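Local coordinates for protein methionine gamma-lyase (Trichomonas vaginalis, PDB 1E5E) that belongs to the Cys/Met metabolism family of pyridoxal-phosphate-dependent enzymes and assembles from four copies of the same chain, at residues F73-E78 against V203-T208; T215-G220 against P247-L252. All blocks are in the same frame, centred on the assembly; numbering follows the deposited sequence.

Interaction 1 comes first along the chain and closes before interaction 2 opens. Their centres lie about 15 Å apart. Interaction 1 joins helix 62-75 to strand 202-206 of the seven-stranded mixed sheet. Interaction 2 joins the loop that leads into the neighbouring antiparallel strand 220-224 to helix 247-257. The two meet where strand 202-206 ends: Thr-208 OG1 lies 3.0 Å from Ala-219 N, a probable hydrogen bond. Ser-206, Thr-208, Val-218 and Ala-219 all belong to the pocket of the bound ligand. Both contacts thus border the pocket, and interaction 2 also lies at the subunit interfaces.

Interaction 1: residues F73-E78 against V203-T208; sequences FLEKTE and VVHSAT. With PPJ (N-(hydroxy{3-hydroxy-2-methyl-5-[(phosphonooxy)methyl]pyridin-4-yl}methyl)norvaline), chain C.
The imidazole of His-205 meets the carboxylate of Glu-75 at its edge. Glu-75 OE2 lies almost in the ring plane and accepts a hydrogen bond from His-205 NE2 at 2.7 Å. The N-H...O angle is 147°, so the bond is somewhat bent. The nitrogen comes to the anti side of OE2, and the carboxylate plane is turned 41° from the ring. The two side chains reach toward each other from the helix and the strand. The Glu-75 chain folds at chi2 (-77°), which curls the carboxylate instead of letting it extend. Val-203 comes from the same strand as the histidine, and its CG1 packs 3.7 Å from Glu-75 OE2.

The carboxylate is buried, and two amides add further bonds. Asn-185 ND2 also bonds OE2, and Asn-194 ND2 bonds OE1. Together with the histidine this gives three bonds, which should hold the carboxylate in one orientation. Lys-76, at positive phi, closes the end of helix 62-75 in a Schellman motif.

Val-204 points to the other side of the strand, onto helix 86-97. Beyond it, the strand end reaches the ligand. Ser-206 OG donates to PPJ OP1 at 2.7 Å. Thr-208 OG1 donates to PPJ OP1 as well, also at 2.7 Å. Gly-86 N and Met-87 N are further partners of the ligand. The contact is a buried His-carboxylate pair between a helix end and an inner strand of the seven-stranded sheet, next to the phosphate-binding site. Such a large mixed sheet is typical of an aminotransferase-type (fold type I) PLP enzyme.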
ATOM      1  N   PHE A  73       3.999  20.763 -14.853  1.00 18.66           N
ATOM      2  CA  PHE A  73       3.431  22.097 -14.630  1.00 18.00           C
ATOM      3  C   PHE A  73       4.328  22.901 -13.686  1.00 18.76           C
ATOM      4  O   PHE A  73       4.642  24.072 -13.991  1.00 17.50           O
ATOM      5  CB  PHE A  73       1.993  22.014 -14.106  1.00 18.56           C
ATOM      6  CG  PHE A  73       1.360  23.362 -13.942  1.00 18.04           C
ATOM      7  CD1 PHE A  73       1.587  24.121 -12.817  1.00 19.19           C
ATOM      8  CD2 PHE A  73       0.551  23.850 -14.947  1.00 19.78           C
ATOM      9  CE1 PHE A  73       1.061  25.408 -12.722  1.00 19.50           C
ATOM     10  CE2 PHE A  73      -0.037  25.104 -14.833  1.00 21.21           C
ATOM     11  CZ  PHE A  73       0.239  25.885 -13.713  1.00 19.42           C
ATOM     12  N   LEU A  74       4.722  22.298 -12.550  1.00 15.62           N
ATOM     13  CA  LEU A  74       5.552  23.008 -11.586  1.00 15.33           C
ATOM     14  C   LEU A  74       6.921  23.422 -12.128  1.00 15.64           C
ATOM     15  O   LEU A  74       7.420  24.469 -11.703  1.00 13.32           O
ATOM     16  CB  LEU A  74       5.731  22.183 -10.296  1.00 14.05           C
ATOM     17  CG  LEU A  74       4.389  22.027  -9.509  1.00 18.55           C
ATOM     18  CD1 LEU A  74       4.544  20.978  -8.400  1.00 15.57           C
ATOM     19  CD2 LEU A  74       3.979  23.366  -8.893  1.00 15.91           C
ATOM     20  N   GLU A  75       7.517  22.681 -13.063  1.00 15.30           N
ATOM     21  CA  GLU A  75       8.792  23.023 -13.648  1.00 17.19           C
ATOM     22  C   GLU A  75       8.695  23.852 -14.927  1.00 18.29           C
ATOM     23  O   GLU A  75       9.673  24.195 -15.587  1.00 18.17           O
ATOM     24  CB  GLU A  75       9.597  21.736 -13.915  1.00 17.16           C
ATOM     25  CG  GLU A  75      10.144  21.157 -12.591  1.00 16.69           C
ATOM     26  CD  GLU A  75      11.366  21.932 -12.074  1.00 17.47           C
ATOM     27  OE1 GLU A  75      11.588  23.077 -12.533  1.00 16.65           O
ATOM     28  OE2 GLU A  75      12.095  21.462 -11.179  1.00 15.73           O
ATOM     29  N   LYS A  76       7.495  24.092 -15.399  1.00 19.45           N
ATOM     30  CA  LYS A  76       7.136  24.757 -16.623  1.00 20.76           C
ATOM     31  C   LYS A  76       7.730  24.050 -17.828  1.00 20.19           C
ATOM     32  O   LYS A  76       8.262  24.709 -18.730  1.00 20.24           O
ATOM     33  CB  LYS A  76       7.542  26.242 -16.552  1.00 24.05           C
ATOM     34  CG  LYS A  76       6.857  27.040 -15.445  1.00 25.98           C
ATOM     35  CD  LYS A  76       7.427  28.477 -15.441  1.00 32.60           C
ATOM     36  CE  LYS A  76       6.462  29.399 -14.708  1.00 35.66           C
ATOM     37  NZ  LYS A  76       7.135  30.635 -14.172  1.00 40.23           N
ATOM     38  N   THR A  77       7.671  22.725 -17.869  1.00 18.12           N
ATOM     39  CA  THR A  77       8.226  21.976 -18.992  1.00 18.07           C
ATOM     40  C   THR A  77       7.072  21.383 -19.791  1.00 18.79           C
ATOM     41  O   THR A  77       5.997  21.253 -19.183  1.00 18.08           O
ATOM     42  CB  THR A  77       9.174  20.868 -18.532  1.00 18.15           C
ATOM     43  OG1 THR A  77       8.472  19.994 -17.651  1.00 18.67           O
ATOM     44  CG2 THR A  77      10.410  21.467 -17.844  1.00 20.10           C
ATOM     45  N   GLU A  78       7.245  20.994 -21.041  1.00 17.89           N
ATOM     46  CA  GLU A  78       6.087  20.394 -21.721  1.00 20.20           C
ATOM     47  C   GLU A  78       5.718  19.037 -21.101  1.00 20.56           C
ATOM     48  O   GLU A  78       4.571  18.609 -21.204  1.00 21.37           O
ATOM     49  CB  GLU A  78       6.442  20.109 -23.200  1.00 20.24           C
ATOM     50  CG  GLU A  78       6.729  21.453 -23.900  1.00 23.06           C
ATOM     51  CD  GLU A  78       7.123  21.299 -25.359  1.00 23.83           C
ATOM     52  OE1 GLU A  78       7.511  20.227 -25.848  1.00 22.44           O
ATOM     53  OE2 GLU A  78       7.056  22.337 -26.059  1.00 25.87           O
ATOM     54  N   VAL A 203      15.567  18.982 -17.005  1.00 18.59           N
ATOM     55  CA  VAL A 203      15.696  19.108 -15.558  1.00 17.34           C
ATOM     56  C   VAL A 203      15.424  17.746 -14.946  1.00 16.61           C
ATOM     57  O   VAL A 203      14.413  17.094 -15.266  1.00 15.00           O
ATOM     58  CB  VAL A 203      14.699  20.143 -14.966  1.00 18.34           C
ATOM     59  CG1 VAL A 203      14.799  20.191 -13.430  1.00 16.18           C
ATOM     60  CG2 VAL A 203      14.915  21.534 -15.570  1.00 15.16           C
ATOM     61  N   VAL A 204      16.349  17.240 -14.122  1.00 16.78           N
ATOM     62  CA  VAL A 204      16.104  15.948 -13.472  1.00 15.04           C
ATOM     63  C   VAL A 204      16.007  16.165 -11.962  1.00 17.20           C
ATOM     64  O   VAL A 204      16.462  17.204 -11.446  1.00 15.78           O
ATOM     65  CB  VAL A 204      17.216  14.950 -13.792  1.00 17.50           C
ATOM     66  CG1 VAL A 204      17.274  14.654 -15.298  1.00 15.74           C
ATOM     67  CG2 VAL A 204      18.607  15.479 -13.376  1.00 16.21           C
ATOM     68  N   HIS A 205      15.402  15.200 -11.261  1.00 14.12           N
ATOM     69  CA  HIS A 205      15.279  15.182  -9.833  1.00 14.57           C
ATOM     70  C   HIS A 205      15.335  13.746  -9.272  1.00 14.90           C
ATOM     71  O   HIS A 205      14.791  12.817  -9.855  1.00 14.22           O
ATOM     72  CB  HIS A 205      13.906  15.629  -9.289  1.00 15.18           C
ATOM     73  CG  HIS A 205      13.530  17.057  -9.540  1.00 16.63           C
ATOM     74  ND1 HIS A 205      13.815  18.059  -8.633  1.00 16.74           N
ATOM     75  CD2 HIS A 205      12.908  17.647 -10.576  1.00 15.28           C
ATOM     76  CE1 HIS A 205      13.367  19.203  -9.113  1.00 17.53           C
ATOM     77  NE2 HIS A 205      12.824  18.982 -10.303  1.00 16.19           N
ATOM     78  N   SER A 206      15.869  13.676  -8.073  1.00 14.93           N
ATOM     79  CA  SER A 206      15.735  12.525  -7.215  1.00 13.75           C
ATOM     80  C   SER A 206      14.467  12.946  -6.438  1.00 15.29           C
ATOM     81  O   SER A 206      14.511  13.771  -5.523  1.00 14.96           O
ATOM     82  CB  SER A 206      16.851  12.320  -6.215  1.00 13.83           C
ATOM     83  OG  SER A 206      16.468  11.319  -5.251  1.00 14.16           O
ATOM     84  N   ALA A 207      13.316  12.374  -6.822  1.00 15.34           N
ATOM     85  CA  ALA A 207      12.054  12.699  -6.162  1.00 14.19           C
ATOM     86  C   ALA A 207      12.025  12.049  -4.778  1.00 15.81           C
ATOM     87  O   ALA A 207      11.319  12.490  -3.857  1.00 13.60           O
ATOM     88  CB  ALA A 207      10.855  12.247  -7.008  1.00 13.66           C
ATOM     89  N   THR A 208      13.028  11.215  -4.474  1.00 14.54           N
ATOM     90  CA  THR A 208      13.277  10.643  -3.187  1.00 14.58           C
ATOM     91  C   THR A 208      13.491  11.711  -2.111  1.00 16.93           C
ATOM     92  O   THR A 208      13.349  11.436  -0.901  1.00 17.11           O
ATOM     93  CB  THR A 208      14.589   9.824  -3.221  1.00 15.66           C
ATOM     94  OG1 THR A 208      14.551   8.976  -4.374  1.00 15.26           O
ATOM     95  CG2 THR A 208      14.858   9.063  -1.925  1.00 12.07           C
TER
HETATM   96  N1  PPJ C 405      20.694  13.569  -7.668  1.00 20.73           N
HETATM   97  C2  PPJ C 405      20.993  14.168  -6.497  1.00 20.37           C
HETATM   98  C6  PPJ C 405      20.595  12.213  -7.755  1.00 21.63           C
HETATM   99  C2A PPJ C 405      21.534  15.457  -6.357  1.00 18.06           C
HETATM  100  C3  PPJ C 405      21.008  13.329  -5.364  1.00 20.07           C
HETATM  101  O3  PPJ C 405      21.434  13.899  -4.268  1.00 18.32           O
HETATM  102  C4  PPJ C 405      20.697  11.967  -5.415  1.00 20.86           C
HETATM  103  C4A PPJ C 405      20.753  11.213  -4.205  1.00 22.62           C
HETATM  104  C5  PPJ C 405      20.543  11.344  -6.654  1.00 21.06           C
HETATM  105  N   PPJ C 405      21.512  11.555  -3.146  1.00 21.88           N
HETATM  106  C5A PPJ C 405      20.059  10.008  -6.834  1.00 19.42           C
HETATM  107  OP4 PPJ C 405      18.795   9.974  -6.567  1.00 19.64           O
HETATM  108  P   PPJ C 405      18.311   8.551  -6.040  1.00 17.93           P
HETATM  109  OP1 PPJ C 405      16.733   8.699  -5.878  1.00 18.71           O
HETATM  110  OP2 PPJ C 405      19.016   8.244  -4.684  1.00 18.37           O
HETATM  111  OP3 PPJ C 405      18.639   7.393  -7.082  1.00 18.41           O
HETATM  112  CA  PPJ C 405      21.513  10.905  -1.948  1.00 22.87           C
HETATM  113  CB  PPJ C 405      21.559   9.438  -1.858  1.00 22.76           C
HETATM  114  C   PPJ C 405      22.365  11.512  -0.976  1.00 21.53           C
HETATM  115  CG  PPJ C 405      22.753   8.651  -2.259  1.00 24.27           C
HETATM  116  CD  PPJ C 405      23.479   8.260  -1.061  1.00 23.92           C
HETATM  117  O   PPJ C 405      23.067  12.521  -1.348  1.00 21.82           O
HETATM  118  OXT PPJ C 405      22.117  11.410   0.303  1.00 23.08           O

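Interaction 2: residues T215-G220 against P247-L252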
ATOM      1  N   THR A 215      10.688  10.597   3.091  1.00 15.98           N
ATOM      2  CA  THR A 215      11.732   9.615   3.356  1.00 15.89           C
ATOM      3  C   THR A 215      11.304   8.186   3.206  1.00 15.31           C
ATOM      4  O   THR A 215      11.837   7.268   3.842  1.00 14.13           O
ATOM      5  CB  THR A 215      12.227   9.842   4.828  1.00 15.70           C
ATOM      6  OG1 THR A 215      12.284  11.266   5.014  1.00 16.19           O
ATOM      7  CG2 THR A 215      13.618   9.266   5.005  1.00 14.59           C
ATOM      8  N   ASP A 216      10.300   7.925   2.376  1.00 15.96           N
ATOM      9  CA  ASP A 216       9.786   6.564   2.285  1.00 16.97           C
ATOM     10  C   ASP A 216       9.659   6.082   0.860  1.00 18.27           C
ATOM     11  O   ASP A 216       9.132   4.961   0.633  1.00 20.01           O
ATOM     12  CB  ASP A 216       8.444   6.461   3.037  1.00 15.77           C
ATOM     13  CG  ASP A 216       7.413   7.467   2.571  1.00 16.60           C
ATOM     14  OD1 ASP A 216       7.662   8.200   1.560  1.00 16.53           O
ATOM     15  OD2 ASP A 216       6.360   7.563   3.246  1.00 15.58           O
ATOM     16  N   VAL A 217      10.089   6.883  -0.115  1.00 16.55           N
ATOM     17  CA  VAL A 217       9.990   6.489  -1.507  1.00 13.56           C
ATOM     18  C   VAL A 217      11.295   6.767  -2.244  1.00 14.55           C
ATOM     19  O   VAL A 217      11.825   7.866  -2.091  1.00 14.33           O
ATOM     20  CB  VAL A 217       8.854   7.223  -2.247  1.00 14.09           C
ATOM     21  CG1 VAL A 217       8.944   7.056  -3.781  1.00 13.56           C
ATOM     22  CG2 VAL A 217       7.516   6.636  -1.800  1.00 14.36           C
ATOM     23  N   VAL A 218      11.727   5.853  -3.097  1.00 13.93           N
ATOM     24  CA  VAL A 218      12.890   6.110  -3.950  1.00 15.32           C
ATOM     25  C   VAL A 218      12.318   6.297  -5.355  1.00 15.43           C
ATOM     26  O   VAL A 218      11.618   5.398  -5.795  1.00 14.71           O
ATOM     27  CB  VAL A 218      13.961   5.003  -3.967  1.00 15.73           C
ATOM     28  CG1 VAL A 218      15.045   5.352  -4.990  1.00 15.62           C
ATOM     29  CG2 VAL A 218      14.554   4.931  -2.557  1.00 13.18           C
ATOM     30  N   ALA A 219      12.571   7.432  -5.987  1.00 14.37           N
ATOM     31  CA  ALA A 219      12.018   7.710  -7.287  1.00 15.35           C
ATOM     32  C   ALA A 219      12.729   8.902  -7.909  1.00 16.11           C
ATOM     33  O   ALA A 219      13.432   9.657  -7.233  1.00 16.37           O
ATOM     34  CB  ALA A 219      10.536   8.098  -7.102  1.00 14.56           C
ATOM     35  N   GLY A 220      12.604   8.990  -9.226  1.00 15.94           N
ATOM     36  CA  GLY A 220      13.236  10.062 -10.002  1.00 14.88           C
ATOM     37  C   GLY A 220      12.224  10.717 -10.953  1.00 15.98           C
ATOM     38  O   GLY A 220      11.146  10.187 -11.241  1.00 13.38           O
ATOM     39  N   PRO A 247       3.298   2.342  -9.321  1.00 15.45           N
ATOM     40  CA  PRO A 247       2.145   3.207  -9.224  1.00 14.12           C
ATOM     41  C   PRO A 247       1.809   3.552  -7.784  1.00 14.65           C
ATOM     42  O   PRO A 247       1.413   4.677  -7.465  1.00 13.20           O
ATOM     43  CB  PRO A 247       0.998   2.419  -9.899  1.00 12.82           C
ATOM     44  CG  PRO A 247       1.761   1.535 -10.853  1.00 14.74           C
ATOM     45  CD  PRO A 247       2.989   1.082 -10.067  1.00 13.49           C
ATOM     46  N   HIS A 248       2.052   2.635  -6.857  1.00 15.64           N
ATOM     47  CA  HIS A 248       1.820   2.885  -5.442  1.00 16.63           C
ATOM     48  C   HIS A 248       2.786   3.961  -4.962  1.00 15.62           C
ATOM     49  O   HIS A 248       2.380   4.861  -4.262  1.00 15.51           O
ATOM     50  CB  HIS A 248       1.989   1.569  -4.682  1.00 19.39           C
ATOM     51  CG  HIS A 248       2.219   1.762  -3.211  1.00 20.94           C
ATOM     52  ND1 HIS A 248       3.520   1.976  -2.741  1.00 24.15           N
ATOM     53  CD2 HIS A 248       1.400   1.840  -2.155  1.00 21.54           C
ATOM     54  CE1 HIS A 248       3.468   2.139  -1.436  1.00 23.58           C
ATOM     55  NE2 HIS A 248       2.188   2.055  -1.058  1.00 21.21           N
ATOM     56  N   ASP A 249       4.028   3.968  -5.376  1.00 14.43           N
ATOM     57  CA  ASP A 249       5.021   4.956  -4.992  1.00 14.37           C
ATOM     58  C   ASP A 249       4.731   6.282  -5.677  1.00 13.60           C
ATOM     59  O   ASP A 249       4.798   7.326  -5.025  1.00 13.59           O
ATOM     60  CB  ASP A 249       6.438   4.503  -5.327  1.00 15.51           C
ATOM     61  CG  ASP A 249       7.030   3.464  -4.420  1.00 19.26           C
ATOM     62  OD1 ASP A 249       6.314   2.730  -3.729  1.00 21.52           O
ATOM     63  OD2 ASP A 249       8.256   3.207  -4.534  1.00 21.90           O
ATOM     64  N   ALA A 250       4.328   6.245  -6.953  1.00 12.96           N
ATOM     65  CA  ALA A 250       3.965   7.502  -7.601  1.00 12.69           C
ATOM     66  C   ALA A 250       2.824   8.167  -6.830  1.00 14.10           C
ATOM     67  O   ALA A 250       2.815   9.397  -6.654  1.00 13.29           O
ATOM     68  CB  ALA A 250       3.494   7.328  -9.029  1.00 11.81           C
ATOM     69  N   TRP A 251       1.813   7.358  -6.450  1.00 13.30           N
ATOM     70  CA  TRP A 251       0.704   7.924  -5.679  1.00 12.74           C
ATOM     71  C   TRP A 251       1.176   8.534  -4.368  1.00 11.26           C
ATOM     72  O   TRP A 251       0.659   9.589  -3.986  1.00 10.89           O
ATOM     73  CB  TRP A 251      -0.301   6.781  -5.383  1.00 13.01           C
ATOM     74  CG  TRP A 251      -1.561   7.159  -4.663  1.00 15.37           C
ATOM     75  CD1 TRP A 251      -2.744   7.491  -5.267  1.00 14.93           C
ATOM     76  CD2 TRP A 251      -1.825   7.140  -3.255  1.00 13.83           C
ATOM     77  NE1 TRP A 251      -3.708   7.679  -4.291  1.00 14.91           N
ATOM     78  CE2 TRP A 251      -3.175   7.440  -3.063  1.00 14.20           C
ATOM     79  CE3 TRP A 251      -1.043   6.832  -2.143  1.00 14.88           C
ATOM     80  CZ2 TRP A 251      -3.764   7.545  -1.805  1.00 13.92           C
ATOM     81  CZ3 TRP A 251      -1.602   6.888  -0.868  1.00 14.98           C
ATOM     82  CH2 TRP A 251      -2.952   7.249  -0.723  1.00 14.93           C
ATOM     83  N   LEU A 252       2.128   7.913  -3.663  1.00 10.03           N
ATOM     84  CA  LEU A 252       2.695   8.442  -2.438  1.00 12.60           C
ATOM     85  C   LEU A 252       3.452   9.752  -2.666  1.00 12.53           C
ATOM     86  O   LEU A 252       3.419  10.691  -1.837  1.00 14.71           O
ATOM     87  CB  LEU A 252       3.613   7.414  -1.749  1.00 12.89           C
ATOM     88  CG  LEU A 252       3.032   6.229  -1.002  1.00 11.74           C
ATOM     89  CD1 LEU A 252       4.173   5.325  -0.455  1.00 11.53           C
ATOM     90  CD2 LEU A 252       2.188   6.665   0.219  1.00 11.32           C
TER
HETATM   91  O   HOH W   1      10.573   3.392  -3.326  1.00 16.58           O
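Apolar packing comes first, and Val-217 carries it. Its two methyl groups meet two residues one turn apart on helix 247-257. CG1 of Val-217 rests 3.9 Å from Asp-249 CB, and CG2 lies 3.8 Å from Leu-252 CD1. Chi1 of the valine is 167°, with CG1 opposite its own N and CG2 beside it, which turns CG1 to the aspartate. CG2 faces the leucine and also brushes Asp-249 CG. The valine and aspartate side chains run antiparallel, side by side.

No direct hydrogen bond crosses between the segments. Water 1 makes the polar link instead. It accepts from Val-218 N at 2.7 Å and is hydrogen-bonded to Asp-249 OD2 at 2.6 Å. The buried carboxylate therefore reaches the loop backbone through a single bridging water.

The other carboxylate oxygen faces its own helix and another chain. His-248 ND1 donates to Asp-249 OD1 at 3.1 Å, with an N-H...O angle of 152°. OD1 accepts through its anti lone pair. The oxygen lies near the ring plane, at the imidazole edge. The strongest partner of Asp-249 is Ser-246 OG of the second subunit, which also bonds OD1, and the His-248 ring stacks on His-248 of that subunit. On the loop, Asp-216 OD2 forms a salt bridge with Arg-255 of the third subunit.

Val-218 turns away from the helix, and its side chain is about 4 Å from the bound PPJ. The chemistry is thus split: methyl groups make the direct contact, while the buried charge of Asp-249 is shared among polar partners on both sides. One of its oxygens reaches the pocket loop through a water, and the other bonds a histidine and a serine of the second subunit.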